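Local coordinates for FERM, ARHGEF and pleckstrin domain-containing protein 2 (PDB 6D2K), which activates RAC1 as a guanine nucleotide exchange factor, acts in semaphorin response and actin remodelling and regulates integrin signalling, this chain being its FERM domain, at residues Ile128-Gln133 and Thr172-Ala177; Leu132-Gly137 and Glu178-Val183; Asn227-Ser232 and Leu260-Gly265. One frame throughout, in Å; residues are numbered along the deposited sequence.

Contact 1: residues Ile128-Gln133 and Thr172-Ala177; sequences ISHLLQ and TGQTPA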
ATOM      1  N   ILE A 128     -10.969  10.386  -9.422  1.00 13.47           N
ATOM      2  CA  ILE A 128     -10.060  11.127 -10.286  1.00 12.93           C
ATOM      3  C   ILE A 128     -10.460  12.597 -10.345  1.00 13.93           C
ATOM      4  O   ILE A 128      -9.597  13.463 -10.338  1.00 13.75           O
ATOM      5  CB  ILE A 128      -9.995  10.529 -11.696  1.00 11.62           C
ATOM      6  CG1 ILE A 128      -9.479   9.093 -11.617  1.00 14.69           C
ATOM      7  CG2 ILE A 128      -9.090  11.367 -12.605  1.00 16.14           C
ATOM      8  CD1 ILE A 128      -9.617   8.323 -12.921  1.00 17.61           C
ATOM      9  N   SER A 129     -11.761  12.877 -10.357  1.00 12.53           N
ATOM     10  CA  SER A 129     -12.203  14.275 -10.428  1.00 12.70           C
ATOM     11  C   SER A 129     -11.740  15.089  -9.212  1.00 13.91           C
ATOM     12  O   SER A 129     -11.421  16.282  -9.330  1.00 13.41           O
ATOM     13  CB  SER A 129     -13.724  14.377 -10.628  1.00 11.56           C
ATOM     14  OG  SER A 129     -14.438  14.056  -9.447  1.00 12.71           O
ATOM     15  N   HIS A 130     -11.720  14.458  -8.044  1.00 11.91           N
ATOM     16  CA  HIS A 130     -11.206  15.120  -6.844  1.00 12.06           C
ATOM     17  C   HIS A 130      -9.693  15.262  -6.893  1.00 10.46           C
ATOM     18  O   HIS A 130      -9.144  16.290  -6.461  1.00 11.06           O
ATOM     19  CB  HIS A 130     -11.647  14.398  -5.571  1.00 12.28           C
ATOM     20  CG  HIS A 130     -13.061  14.705  -5.184  1.00 15.32           C
ATOM     21  ND1 HIS A 130     -14.070  13.767  -5.197  1.00 15.76           N
ATOM     22  CD2 HIS A 130     -13.635  15.873  -4.815  1.00  9.28           C
ATOM     23  CE1 HIS A 130     -15.205  14.342  -4.823  1.00 11.89           C
ATOM     24  NE2 HIS A 130     -14.963  15.619  -4.589  1.00 18.36           N
ATOM     25  N   LEU A 131      -9.019  14.254  -7.443  1.00 11.82           N
ATOM     26  CA  LEU A 131      -7.571  14.353  -7.623  1.00 11.80           C
ATOM     27  C   LEU A 131      -7.218  15.506  -8.562  1.00 12.41           C
ATOM     28  O   LEU A 131      -6.261  16.246  -8.307  1.00 13.69           O
ATOM     29  CB  LEU A 131      -6.987  13.028  -8.136  1.00 12.48           C
ATOM     30  CG  LEU A 131      -6.996  11.870  -7.138  1.00 14.28           C
ATOM     31  CD1 LEU A 131      -6.711  10.535  -7.840  1.00 14.42           C
ATOM     32  CD2 LEU A 131      -6.010  12.115  -6.017  1.00 12.93           C
ATOM     33  N   LEU A 132      -8.002  15.678  -9.627  1.00 11.36           N
ATOM     34  CA  LEU A 132      -7.834  16.840 -10.511  1.00 13.82           C
ATOM     35  C   LEU A 132      -8.049  18.146  -9.756  1.00 11.79           C
ATOM     36  O   LEU A 132      -7.271  19.085  -9.899  1.00 13.85           O
ATOM     37  CB  LEU A 132      -8.777  16.771 -11.714  1.00 13.49           C
ATOM     38  CG  LEU A 132      -8.504  15.701 -12.771  1.00 16.16           C
ATOM     39  CD1 LEU A 132      -9.529  15.832 -13.889  1.00 18.69           C
ATOM     40  CD2 LEU A 132      -7.087  15.808 -13.324  1.00 16.43           C
ATOM     41  N   GLN A 133      -9.098  18.222  -8.945  1.00 10.96           N
ATOM     42  CA  GLN A 133      -9.346  19.462  -8.208  1.00 13.57           C
ATOM     43  C   GLN A 133      -8.157  19.817  -7.304  1.00 11.53           C
ATOM     44  O   GLN A 133      -7.741  20.980  -7.230  1.00 13.21           O
ATOM     45  CB  GLN A 133     -10.653  19.356  -7.424  1.00 14.86           C
ATOM     46  CG  GLN A 133     -11.105  20.648  -6.722  1.00 13.29           C
ATOM     47  CD  GLN A 133     -11.430  21.777  -7.689  1.00 13.66           C
ATOM     48  OE1 GLN A 133     -11.830  21.542  -8.827  1.00 14.91           O
ATOM     49  NE2 GLN A 133     -11.275  23.019  -7.226  1.00 17.01           N
ATOM     50  N   THR A 172     -16.164  23.118  -7.941  1.00 19.33           N
ATOM     51  CA  THR A 172     -15.799  24.526  -7.996  1.00 22.94           C
ATOM     52  C   THR A 172     -15.381  25.094  -6.645  1.00 15.45           C
ATOM     53  O   THR A 172     -16.108  24.991  -5.664  1.00 20.21           O
ATOM     54  CB  THR A 172     -16.982  25.344  -8.529  1.00 21.09           C
ATOM     55  OG1 THR A 172     -17.354  24.826  -9.809  1.00 26.56           O
ATOM     56  CG2 THR A 172     -16.589  26.801  -8.677  1.00 32.41           C
ATOM     57  N   GLY A 173     -14.198  25.698  -6.605  1.00 17.94           N
ATOM     58  CA  GLY A 173     -13.718  26.353  -5.401  1.00 17.50           C
ATOM     59  C   GLY A 173     -13.135  25.505  -4.284  1.00 22.15           C
ATOM     60  O   GLY A 173     -12.663  26.038  -3.281  1.00 18.69           O
ATOM     61  N   GLN A 174     -13.169  24.183  -4.426  1.00 16.42           N
ATOM     62  CA  GLN A 174     -12.632  23.326  -3.367  1.00 15.52           C
ATOM     63  C   GLN A 174     -11.100  23.345  -3.291  1.00 12.52           C
ATOM     64  O   GLN A 174     -10.419  23.353  -4.304  1.00 14.82           O
ATOM     65  CB  GLN A 174     -13.174  21.890  -3.488  1.00 15.94           C
ATOM     66  CG  GLN A 174     -14.628  21.808  -3.010  1.00 17.74           C
ATOM     67  CD  GLN A 174     -15.274  20.457  -3.246  1.00 22.94           C
ATOM     68  OE1 GLN A 174     -14.616  19.410  -3.189  1.00 22.02           O
ATOM     69  NE2 GLN A 174     -16.589  20.472  -3.487  1.00 24.30           N
ATOM     70  N   THR A 175     -10.583  23.369  -2.072  1.00 13.77           N
ATOM     71  CA  THR A 175      -9.150  23.492  -1.865  1.00 13.10           C
ATOM     72  C   THR A 175      -8.480  22.128  -2.048  1.00 13.31           C
ATOM     73  O   THR A 175      -9.152  21.103  -2.086  1.00 14.34           O
ATOM     74  CB  THR A 175      -8.841  23.998  -0.457  1.00 13.77           C
ATOM     75  OG1 THR A 175      -9.240  23.015   0.506  1.00 14.77           O
ATOM     76  CG2 THR A 175      -9.598  25.326  -0.162  1.00 15.23           C
ATOM     77  N   PRO A 176      -7.147  22.108  -2.144  1.00 12.50           N
ATOM     78  CA  PRO A 176      -6.475  20.808  -2.212  1.00 11.38           C
ATOM     79  C   PRO A 176      -6.752  19.960  -0.969  1.00 13.85           C
ATOM     80  O   PRO A 176      -6.956  18.757  -1.126  1.00 13.57           O
ATOM     81  CB  PRO A 176      -5.000  21.192  -2.317  1.00 12.08           C
ATOM     82  CG  PRO A 176      -5.035  22.547  -3.030  1.00 12.29           C
ATOM     83  CD  PRO A 176      -6.209  23.224  -2.353  1.00 15.28           C
ATOM     84  N   ALA A 177      -6.773  20.548   0.226  1.00 11.99           N
ATOM     85  CA  ALA A 177      -7.038  19.765   1.446  1.00 12.65           C
ATOM     86  C   ALA A 177      -8.440  19.172   1.430  1.00 12.69           C
ATOM     87  O   ALA A 177      -8.647  18.037   1.864  1.00 11.05           O
ATOM     88  CB  ALA A 177      -6.860  20.629   2.691  1.00 15.22           C
TER

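Contact 2: residues Leu132-Gly137 and Glu178-Val183; sequences LQSEIG and ESDFQV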
ATOM      1  N   LEU A 132      -8.002  15.678  -9.627  1.00 11.36           N
ATOM      2  CA  LEU A 132      -7.834  16.840 -10.511  1.00 13.82           C
ATOM      3  C   LEU A 132      -8.049  18.146  -9.756  1.00 11.79           C
ATOM      4  O   LEU A 132      -7.271  19.085  -9.899  1.00 13.85           O
ATOM      5  CB  LEU A 132      -8.777  16.771 -11.714  1.00 13.49           C
ATOM      6  CG  LEU A 132      -8.504  15.701 -12.771  1.00 16.16           C
ATOM      7  CD1 LEU A 132      -9.529  15.832 -13.889  1.00 18.69           C
ATOM      8  CD2 LEU A 132      -7.087  15.808 -13.324  1.00 16.43           C
ATOM      9  N   GLN A 133      -9.098  18.222  -8.945  1.00 10.96           N
ATOM     10  CA  GLN A 133      -9.346  19.462  -8.208  1.00 13.57           C
ATOM     11  C   GLN A 133      -8.157  19.817  -7.304  1.00 11.53           C
ATOM     12  O   GLN A 133      -7.741  20.980  -7.230  1.00 13.21           O
ATOM     13  CB  GLN A 133     -10.653  19.356  -7.424  1.00 14.86           C
ATOM     14  CG  GLN A 133     -11.105  20.648  -6.722  1.00 13.29           C
ATOM     15  CD  GLN A 133     -11.430  21.777  -7.689  1.00 13.66           C
ATOM     16  OE1 GLN A 133     -11.830  21.542  -8.827  1.00 14.91           O
ATOM     17  NE2 GLN A 133     -11.275  23.019  -7.226  1.00 17.01           N
ATOM     18  N   SER A 134      -7.567  18.811  -6.662  1.00 11.30           N
ATOM     19  CA  SER A 134      -6.423  19.071  -5.792  1.00 12.09           C
ATOM     20  C   SER A 134      -5.202  19.548  -6.563  1.00 12.62           C
ATOM     21  O   SER A 134      -4.464  20.400  -6.072  1.00 18.63           O
ATOM     22  CB  SER A 134      -6.042  17.828  -4.968  1.00 12.73           C
ATOM     23  OG  SER A 134      -5.376  16.857  -5.756  1.00 20.02           O
ATOM     24  N   GLU A 135      -4.979  19.001  -7.758  1.00 12.57           N
ATOM     25  CA  GLU A 135      -3.716  19.231  -8.446  1.00 16.03           C
ATOM     26  C   GLU A 135      -3.762  20.420  -9.392  1.00 14.47           C
ATOM     27  O   GLU A 135      -2.827  21.225  -9.425  1.00 16.59           O
ATOM     28  CB  GLU A 135      -3.265  17.971  -9.192  1.00 17.57           C
ATOM     29  CG  GLU A 135      -1.891  18.130  -9.848  1.00 18.67           C
ATOM     30  CD  GLU A 135      -1.189  16.806 -10.064  1.00 23.05           C
ATOM     31  OE1 GLU A 135      -1.068  16.028  -9.097  1.00 25.37           O
ATOM     32  OE2 GLU A 135      -0.734  16.549 -11.200  1.00 29.27           O
ATOM     33  N   ILE A 136      -4.830  20.523 -10.174  1.00 12.21           N
ATOM     34  CA  ILE A 136      -4.918  21.613 -11.163  1.00 13.57           C
ATOM     35  C   ILE A 136      -6.027  22.623 -10.867  1.00 13.80           C
ATOM     36  O   ILE A 136      -6.165  23.617 -11.577  1.00 16.89           O
ATOM     37  CB  ILE A 136      -5.064  21.101 -12.621  1.00 18.58           C
ATOM     38  CG1 ILE A 136      -6.384  20.352 -12.824  1.00 17.35           C
ATOM     39  CG2 ILE A 136      -3.857  20.267 -13.018  1.00 19.60           C
ATOM     40  CD1 ILE A 136      -6.604  19.914 -14.276  1.00 18.94           C
ATOM     41  N   GLY A 137      -6.825  22.380  -9.828  1.00 13.59           N
ATOM     42  CA  GLY A 137      -7.850  23.329  -9.436  1.00 13.63           C
ATOM     43  C   GLY A 137      -9.149  23.253 -10.217  1.00 17.19           C
ATOM     44  O   GLY A 137      -9.500  22.208 -10.766  1.00 15.93           O
ATOM     45  N   GLU A 178      -9.407  19.953   0.963  1.00 14.18           N
ATOM     46  CA  GLU A 178     -10.785  19.463   0.886  1.00 11.81           C
ATOM     47  C   GLU A 178     -10.880  18.320  -0.097  1.00 14.07           C
ATOM     48  O   GLU A 178     -11.589  17.338   0.150  1.00 14.76           O
ATOM     49  CB  GLU A 178     -11.741  20.580   0.447  1.00 14.79           C
ATOM     50  CG  GLU A 178     -11.910  21.690   1.455  1.00 18.98           C
ATOM     51  CD  GLU A 178     -12.731  22.847   0.917  1.00 19.53           C
ATOM     52  OE1 GLU A 178     -13.493  23.459   1.701  1.00 23.84           O
ATOM     53  OE2 GLU A 178     -12.617  23.167  -0.276  1.00 20.68           O
ATOM     54  N   SER A 179     -10.164  18.466  -1.212  1.00 12.29           N
ATOM     55  CA  SER A 179     -10.159  17.467  -2.272  1.00 12.44           C
ATOM     56  C   SER A 179      -9.521  16.172  -1.802  1.00 13.88           C
ATOM     57  O   SER A 179     -10.054  15.109  -2.066  1.00 12.14           O
ATOM     58  CB  SER A 179      -9.433  17.997  -3.513  1.00 12.81           C
ATOM     59  OG  SER A 179     -10.019  19.220  -3.934  1.00 14.85           O
ATOM     60  N   ASP A 180      -8.398  16.268  -1.093  1.00 12.08           N
ATOM     61  CA  ASP A 180      -7.754  15.081  -0.537  1.00 11.52           C
ATOM     62  C   ASP A 180      -8.720  14.405   0.429  1.00 13.97           C
ATOM     63  O   ASP A 180      -8.833  13.185   0.448  1.00 12.93           O
ATOM     64  CB  ASP A 180      -6.498  15.457   0.246  1.00 11.16           C
ATOM     65  CG  ASP A 180      -5.358  15.932  -0.634  1.00 13.01           C
ATOM     66  OD1 ASP A 180      -4.393  16.471  -0.067  1.00 15.44           O
ATOM     67  OD2 ASP A 180      -5.421  15.793  -1.871  1.00 14.06           O
ATOM     68  N   PHE A 181      -9.407  15.192   1.255  1.00 12.92           N
ATOM     69  CA  PHE A 181     -10.305  14.604   2.239  1.00 13.24           C
ATOM     70  C   PHE A 181     -11.392  13.798   1.548  1.00 12.00           C
ATOM     71  O   PHE A 181     -11.757  12.710   2.004  1.00 14.97           O
ATOM     72  CB  PHE A 181     -10.948  15.681   3.128  1.00 13.28           C
ATOM     73  CG  PHE A 181     -11.892  15.112   4.146  1.00 16.20           C
ATOM     74  CD1 PHE A 181     -11.411  14.414   5.239  1.00 18.81           C
ATOM     75  CD2 PHE A 181     -13.258  15.251   3.988  1.00 20.13           C
ATOM     76  CE1 PHE A 181     -12.296  13.880   6.179  1.00 22.60           C
ATOM     77  CE2 PHE A 181     -14.140  14.716   4.921  1.00 20.57           C
ATOM     78  CZ  PHE A 181     -13.658  14.033   6.007  1.00 21.18           C
ATOM     79  N   GLN A 182     -11.905  14.319   0.445  1.00 13.14           N
ATOM     80  CA  GLN A 182     -12.937  13.606  -0.295  1.00 15.32           C
ATOM     81  C   GLN A 182     -12.392  12.314  -0.894  1.00 15.37           C
ATOM     82  O   GLN A 182     -13.089  11.316  -0.939  1.00 15.15           O
ATOM     83  CB  GLN A 182     -13.517  14.488  -1.390  1.00 17.73           C
ATOM     84  CG  GLN A 182     -14.157  15.737  -0.845  1.00 25.41           C
ATOM     85  CD  GLN A 182     -15.646  15.647  -0.858  1.00 34.53           C
ATOM     86  OE1 GLN A 182     -16.322  16.452  -1.508  1.00 31.21           O
ATOM     87  NE2 GLN A 182     -16.181  14.650  -0.161  1.00 30.46           N
ATOM     88  N   VAL A 183     -11.159  12.342  -1.383  1.00 12.03           N
ATOM     89  CA  VAL A 183     -10.545  11.121  -1.916  1.00 13.08           C
ATOM     90  C   VAL A 183     -10.499  10.046  -0.821  1.00 13.43           C
ATOM     91  O   VAL A 183     -10.873   8.882  -1.060  1.00 12.85           O
ATOM     92  CB  VAL A 183      -9.142  11.398  -2.505  1.00 10.62           C
ATOM     93  CG1 VAL A 183      -8.385  10.083  -2.756  1.00 13.45           C
ATOM     94  CG2 VAL A 183      -9.253  12.202  -3.792  1.00 11.15           C
TER

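Contact 3: residues Asn227-Ser232 and Leu260-Gly265; sequences NTFNWS and LEFLLG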
ATOM      1  N   ASN A 227     -13.834 -14.516   3.650  1.00 24.61           N
ATOM      2  CA  ASN A 227     -13.606 -14.648   5.096  1.00 23.42           C
ATOM      3  C   ASN A 227     -12.886 -13.448   5.695  1.00 22.43           C
ATOM      4  O   ASN A 227     -12.003 -12.857   5.066  1.00 19.78           O
ATOM      5  CB  ASN A 227     -12.772 -15.890   5.438  1.00 23.34           C
ATOM      6  CG  ASN A 227     -13.428 -17.189   5.022  1.00 34.87           C
ATOM      7  OD1 ASN A 227     -13.266 -17.642   3.888  1.00 38.61           O
ATOM      8  ND2 ASN A 227     -14.144 -17.817   5.953  1.00 31.67           N
ATOM      9  N   THR A 228     -13.251 -13.114   6.922  1.00 20.31           N
ATOM     10  CA  THR A 228     -12.505 -12.151   7.706  1.00 18.16           C
ATOM     11  C   THR A 228     -12.177 -12.811   9.037  1.00 20.02           C
ATOM     12  O   THR A 228     -13.071 -13.157   9.809  1.00 22.39           O
ATOM     13  CB  THR A 228     -13.306 -10.844   7.955  1.00 20.04           C
ATOM     14  OG1 THR A 228     -13.542 -10.167   6.716  1.00 21.77           O
ATOM     15  CG2 THR A 228     -12.532  -9.924   8.871  1.00 18.33           C
ATOM     16  N   PHE A 229     -10.896 -13.023   9.294  1.00 16.33           N
ATOM     17  CA  PHE A 229     -10.468 -13.555  10.574  1.00 18.95           C
ATOM     18  C   PHE A 229     -10.082 -12.362  11.433  1.00 18.49           C
ATOM     19  O   PHE A 229      -8.938 -11.917  11.425  1.00 17.89           O
ATOM     20  CB  PHE A 229      -9.315 -14.550  10.397  1.00 19.42           C
ATOM     21  CG  PHE A 229      -9.635 -15.667   9.439  1.00 19.75           C
ATOM     22  CD1 PHE A 229     -10.761 -16.447   9.625  1.00 21.26           C
ATOM     23  CD2 PHE A 229      -8.824 -15.922   8.345  1.00 17.12           C
ATOM     24  CE1 PHE A 229     -11.074 -17.457   8.737  1.00 24.03           C
ATOM     25  CE2 PHE A 229      -9.128 -16.928   7.457  1.00 21.16           C
ATOM     26  CZ  PHE A 229     -10.253 -17.701   7.655  1.00 25.86           C
ATOM     27  N   ASN A 230     -11.060 -11.844  12.167  1.00 18.61           N
ATOM     28  CA  ASN A 230     -10.855 -10.662  12.989  1.00 18.52           C
ATOM     29  C   ASN A 230      -9.762 -10.873  14.014  1.00 20.08           C
ATOM     30  O   ASN A 230      -9.618 -11.966  14.563  1.00 18.41           O
ATOM     31  CB  ASN A 230     -12.149 -10.276  13.710  1.00 22.88           C
ATOM     32  CG  ASN A 230     -13.326 -10.163  12.771  1.00 29.71           C
ATOM     33  OD1 ASN A 230     -13.985 -11.158  12.461  1.00 32.97           O
ATOM     34  ND2 ASN A 230     -13.604  -8.947  12.311  1.00 31.60           N
ATOM     35  N   TRP A 231      -9.007  -9.822  14.302  1.00 18.78           N
ATOM     36  CA  TRP A 231      -7.899  -9.937  15.245  1.00 17.60           C
ATOM     37  C   TRP A 231      -8.303 -10.510  16.595  1.00 22.03           C
ATOM     38  O   TRP A 231      -7.531 -11.227  17.230  1.00 22.84           O
ATOM     39  CB  TRP A 231      -7.194  -8.588  15.422  1.00 23.64           C
ATOM     40  CG  TRP A 231      -6.471  -8.114  14.200  1.00 20.43           C
ATOM     41  CD1 TRP A 231      -6.705  -6.960  13.497  1.00 22.49           C
ATOM     42  CD2 TRP A 231      -5.389  -8.770  13.536  1.00 19.07           C
ATOM     43  NE1 TRP A 231      -5.837  -6.866  12.433  1.00 21.78           N
ATOM     44  CE2 TRP A 231      -5.016  -7.962  12.437  1.00 19.04           C
ATOM     45  CE3 TRP A 231      -4.703  -9.966  13.756  1.00 21.88           C
ATOM     46  CZ2 TRP A 231      -3.984  -8.316  11.570  1.00 22.65           C
ATOM     47  CZ3 TRP A 231      -3.685 -10.314  12.895  1.00 21.18           C
ATOM     48  CH2 TRP A 231      -3.337  -9.496  11.814  1.00 20.12           C
ATOM     49  N   SER A 232      -9.519 -10.201  17.030  1.00 19.71           N
ATOM     50  CA  SER A 232      -9.984 -10.669  18.327  1.00 24.80           C
ATOM     51  C   SER A 232     -10.057 -12.196  18.387  1.00 24.31           C
ATOM     52  O   SER A 232     -10.009 -12.777  19.471  1.00 24.90           O
ATOM     53  CB  SER A 232     -11.340 -10.045  18.680  1.00 23.38           C
ATOM     54  OG  SER A 232     -12.347 -10.457  17.773  1.00 31.32           O
ATOM     55  N   LEU A 260      -6.044 -23.014  10.881  1.00 18.42           N
ATOM     56  CA  LEU A 260      -6.279 -23.040   9.447  1.00 19.39           C
ATOM     57  C   LEU A 260      -4.938 -22.916   8.749  1.00 19.04           C
ATOM     58  O   LEU A 260      -4.047 -22.213   9.232  1.00 19.43           O
ATOM     59  CB  LEU A 260      -7.164 -21.872   9.017  1.00 21.38           C
ATOM     60  CG  LEU A 260      -8.568 -21.820   9.610  1.00 24.86           C
ATOM     61  CD1 LEU A 260      -9.368 -20.690   8.961  1.00 24.24           C
ATOM     62  CD2 LEU A 260      -9.258 -23.155   9.422  1.00 32.47           C
ATOM     63  N   GLU A 261      -4.805 -23.604   7.621  1.00 18.08           N
ATOM     64  CA  GLU A 261      -3.557 -23.614   6.863  1.00 19.76           C
ATOM     65  C   GLU A 261      -3.762 -23.180   5.422  1.00 18.95           C
ATOM     66  O   GLU A 261      -4.708 -23.609   4.762  1.00 18.16           O
ATOM     67  CB  GLU A 261      -2.934 -25.009   6.874  1.00 21.94           C
ATOM     68  CG  GLU A 261      -2.121 -25.314   8.107  1.00 29.91           C
ATOM     69  CD  GLU A 261      -1.133 -26.444   7.877  1.00 36.03           C
ATOM     70  OE1 GLU A 261      -1.008 -27.313   8.767  1.00 39.64           O
ATOM     71  OE2 GLU A 261      -0.485 -26.467   6.804  1.00 40.62           O
ATOM     72  N   PHE A 262      -2.873 -22.314   4.941  1.00 15.41           N
ATOM     73  CA  PHE A 262      -2.897 -21.883   3.546  1.00 16.02           C
ATOM     74  C   PHE A 262      -1.523 -22.085   2.944  1.00 16.68           C
ATOM     75  O   PHE A 262      -0.513 -21.885   3.617  1.00 17.47           O
ATOM     76  CB  PHE A 262      -3.314 -20.414   3.456  1.00 13.91           C
ATOM     77  CG  PHE A 262      -4.690 -20.161   3.999  1.00 15.81           C
ATOM     78  CD1 PHE A 262      -5.799 -20.307   3.186  1.00 21.08           C
ATOM     79  CD2 PHE A 262      -4.868 -19.823   5.326  1.00 21.13           C
ATOM     80  CE1 PHE A 262      -7.078 -20.085   3.690  1.00 22.99           C
ATOM     81  CE2 PHE A 262      -6.134 -19.606   5.833  1.00 20.48           C
ATOM     82  CZ  PHE A 262      -7.238 -19.747   5.015  1.00 21.68           C
ATOM     83  N   LEU A 263      -1.479 -22.484   1.678  1.00 14.70           N
ATOM     84  CA  LEU A 263      -0.206 -22.743   1.030  1.00 16.92           C
ATOM     85  C   LEU A 263       0.112 -21.602   0.077  1.00 15.93           C
ATOM     86  O   LEU A 263      -0.654 -21.338  -0.850  1.00 17.68           O
ATOM     87  CB  LEU A 263      -0.279 -24.061   0.257  1.00 18.92           C
ATOM     88  CG  LEU A 263       1.049 -24.653  -0.180  1.00 22.23           C
ATOM     89  CD1 LEU A 263       1.765 -25.207   1.053  1.00 26.14           C
ATOM     90  CD2 LEU A 263       0.811 -25.762  -1.202  1.00 28.00           C
ATOM     91  N   LEU A 264       1.230 -20.916   0.296  1.00 14.29           N
ATOM     92  CA  LEU A 264       1.626 -19.849  -0.632  1.00 14.77           C
ATOM     93  C   LEU A 264       2.616 -20.399  -1.660  1.00 15.63           C
ATOM     94  O   LEU A 264       2.927 -21.590  -1.652  1.00 17.10           O
ATOM     95  CB  LEU A 264       2.186 -18.627   0.103  1.00 13.70           C
ATOM     96  CG  LEU A 264       1.111 -17.759   0.770  1.00 12.58           C
ATOM     97  CD1 LEU A 264       0.752 -18.318   2.132  1.00 14.13           C
ATOM     98  CD2 LEU A 264       1.542 -16.303   0.888  1.00 15.36           C
ATOM     99  N   GLY A 265       3.101 -19.540  -2.548  1.00 16.03           N
ATOM    100  CA  GLY A 265       3.856 -20.017  -3.692  1.00 19.22           C
ATOM    101  C   GLY A 265       5.300 -20.378  -3.407  1.00 18.63           C
ATOM    102  O   GLY A 265       5.930 -21.098  -4.180  1.00 16.99           O
TER

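Contact 1: residues Ile128-Gln133 and Thr172-Ala177
Gln174 brings OE1 of its side-chain amide to an edge of the His130 imidazole, near the plane of the ring; the two planes are 24° apart. A face of His130 is taken by the ring of His171, stacked on it. The second flat group is the amide of Gln133, turned steeply against that of Gln174. Its edge, not its face, does the work: NE2 donates to the backbone O of Gln174 at 3.1 Å, with an N-H...O angle of 174°. The acceptor lies almost in the amide plane of Gln133, and the donor sits in the carbonyl plane of Gln174, on a lone pair. The route to this bond has two steps: CG stands anti to the backbone N, which brings it 4.0 Å from CB of Gln174; the bend at chi2 (64°) then turns NE2 toward the loop. NE2 also donates to Asp138 OD1, an oxygen that accepts the backbone N of Gly173 as well; OE1 has a weak bond from His168. Partners on both amide atoms should fix the rotation of this buried group and keep the loop against the helix. Just beyond, Thr175 is the N-cap of helix 176-187: its OG1 lies 3.1 Å from the backbone N of Glu178, whose OE2 accepts the backbone N of Thr175. This reciprocal pairing is a capping box, here starting a helix of the all-helical central lobe (F2) of the FERM domain.

Contact 2: residues Leu132-Gly137 and Glu178-Val183
Ser134 lays its CB against CB of Ser179 at 3.7 Å, a close side-chain contact between two antiparallel helices of the FERM central lobe, a helical bundle. The short segments run at 152° to each other, with their axes 8.6 Å apart at closest approach. Two small serines facing each other are consistent with the close backbones: the CA atoms of Ser134 and Ser179 are separated by 5.4 Å. No hydrogen bond links the two segments; each hydroxyl instead bonds to a backbone carbonyl earlier in its own run of chain. In Ser134 the OG sits between the backbone N and the carbonyl carbon (chi1 75°), from where it bonds to the O of Leu131, three residues back; Ser179 OG, anti to its carbonyl carbon, bonds to the O of Thr175, four back. Asp180 adds a side approach: its OD2 comes within 3.8 Å of Ser134 CB, while the 4.0 Å between OD2 and Ser134 OG is too long to bind. The same Asp180 side chain touches Tyr102 and Ala105 of helix 98-113, placing that helix beside the pair. Next to the serines, the aliphatic part of Gln133 packs on the other hydroxyl, with CG 3.3 Å and CB 3.5 Å from Ser179 OG.

Contact 3: residues Asn227-Ser232 and Leu260-Gly265
Glu261, between the two residues of strand 259-264 that meet Phe229, ties its OE2 to Arg243 NE in a salt bridge, but no polar bond crosses from 227-232 to 260-265. The two segments meet through side chains alone: the nearest CA atoms, those of Phe229 and Leu260, are 10.4 Å apart. Phe229 spans the gap. With CG anti to its carbonyl carbon (chi1 -55°), the ring reaches out so that its far end does the touching. CZ lies 3.4 Å from CD1 of Leu260, and CE1 follows at 3.7 Å from the same methyl, which approaches the ring obliquely. Phe262 comes from the opposite direction, its CZ 4.2 Å from CE2 of Phe229, again obliquely. Such a meeting of strands 224-230 and 259-264, far apart in the order of the sheet, fits the PH-like C-terminal lobe, where a strongly bent antiparallel sheet folds over on itself and encloses apolar side chains. Leu248 touches both Phe229 and Leu260, and Ile246 touches both phenylalanines. Replacing Phe229 by an alanine would probably remove one apolar neighbour from Leu260 CD1 and from Phe262 CZ and open a gap between the strands. Deeper in, Phe262 rests on Ile208 and Leu210 of strand 207-213.

In the fold
Contacts 1 and 2 are consecutive parts of one interface, that of helix 121-136 with helix 176-187 and the loop leading into it. Their centres are 3 Å apart, they share Leu132 and Gln133, and they touch directly: His130 O is 3.4 Å from Ser179 CB, and Pro176 CG is 3.8 Å from Ser134 O. Contact 3 belongs to another lobe, across the centre of the chain, about 39 Å from contact 1 and 37 Å from contact 2 between centres; even the nearest atoms are about 26 Å and 21 Å away. No touch joins it to them. Nucleotide exchange belongs to the DH domain, which this chain lacks.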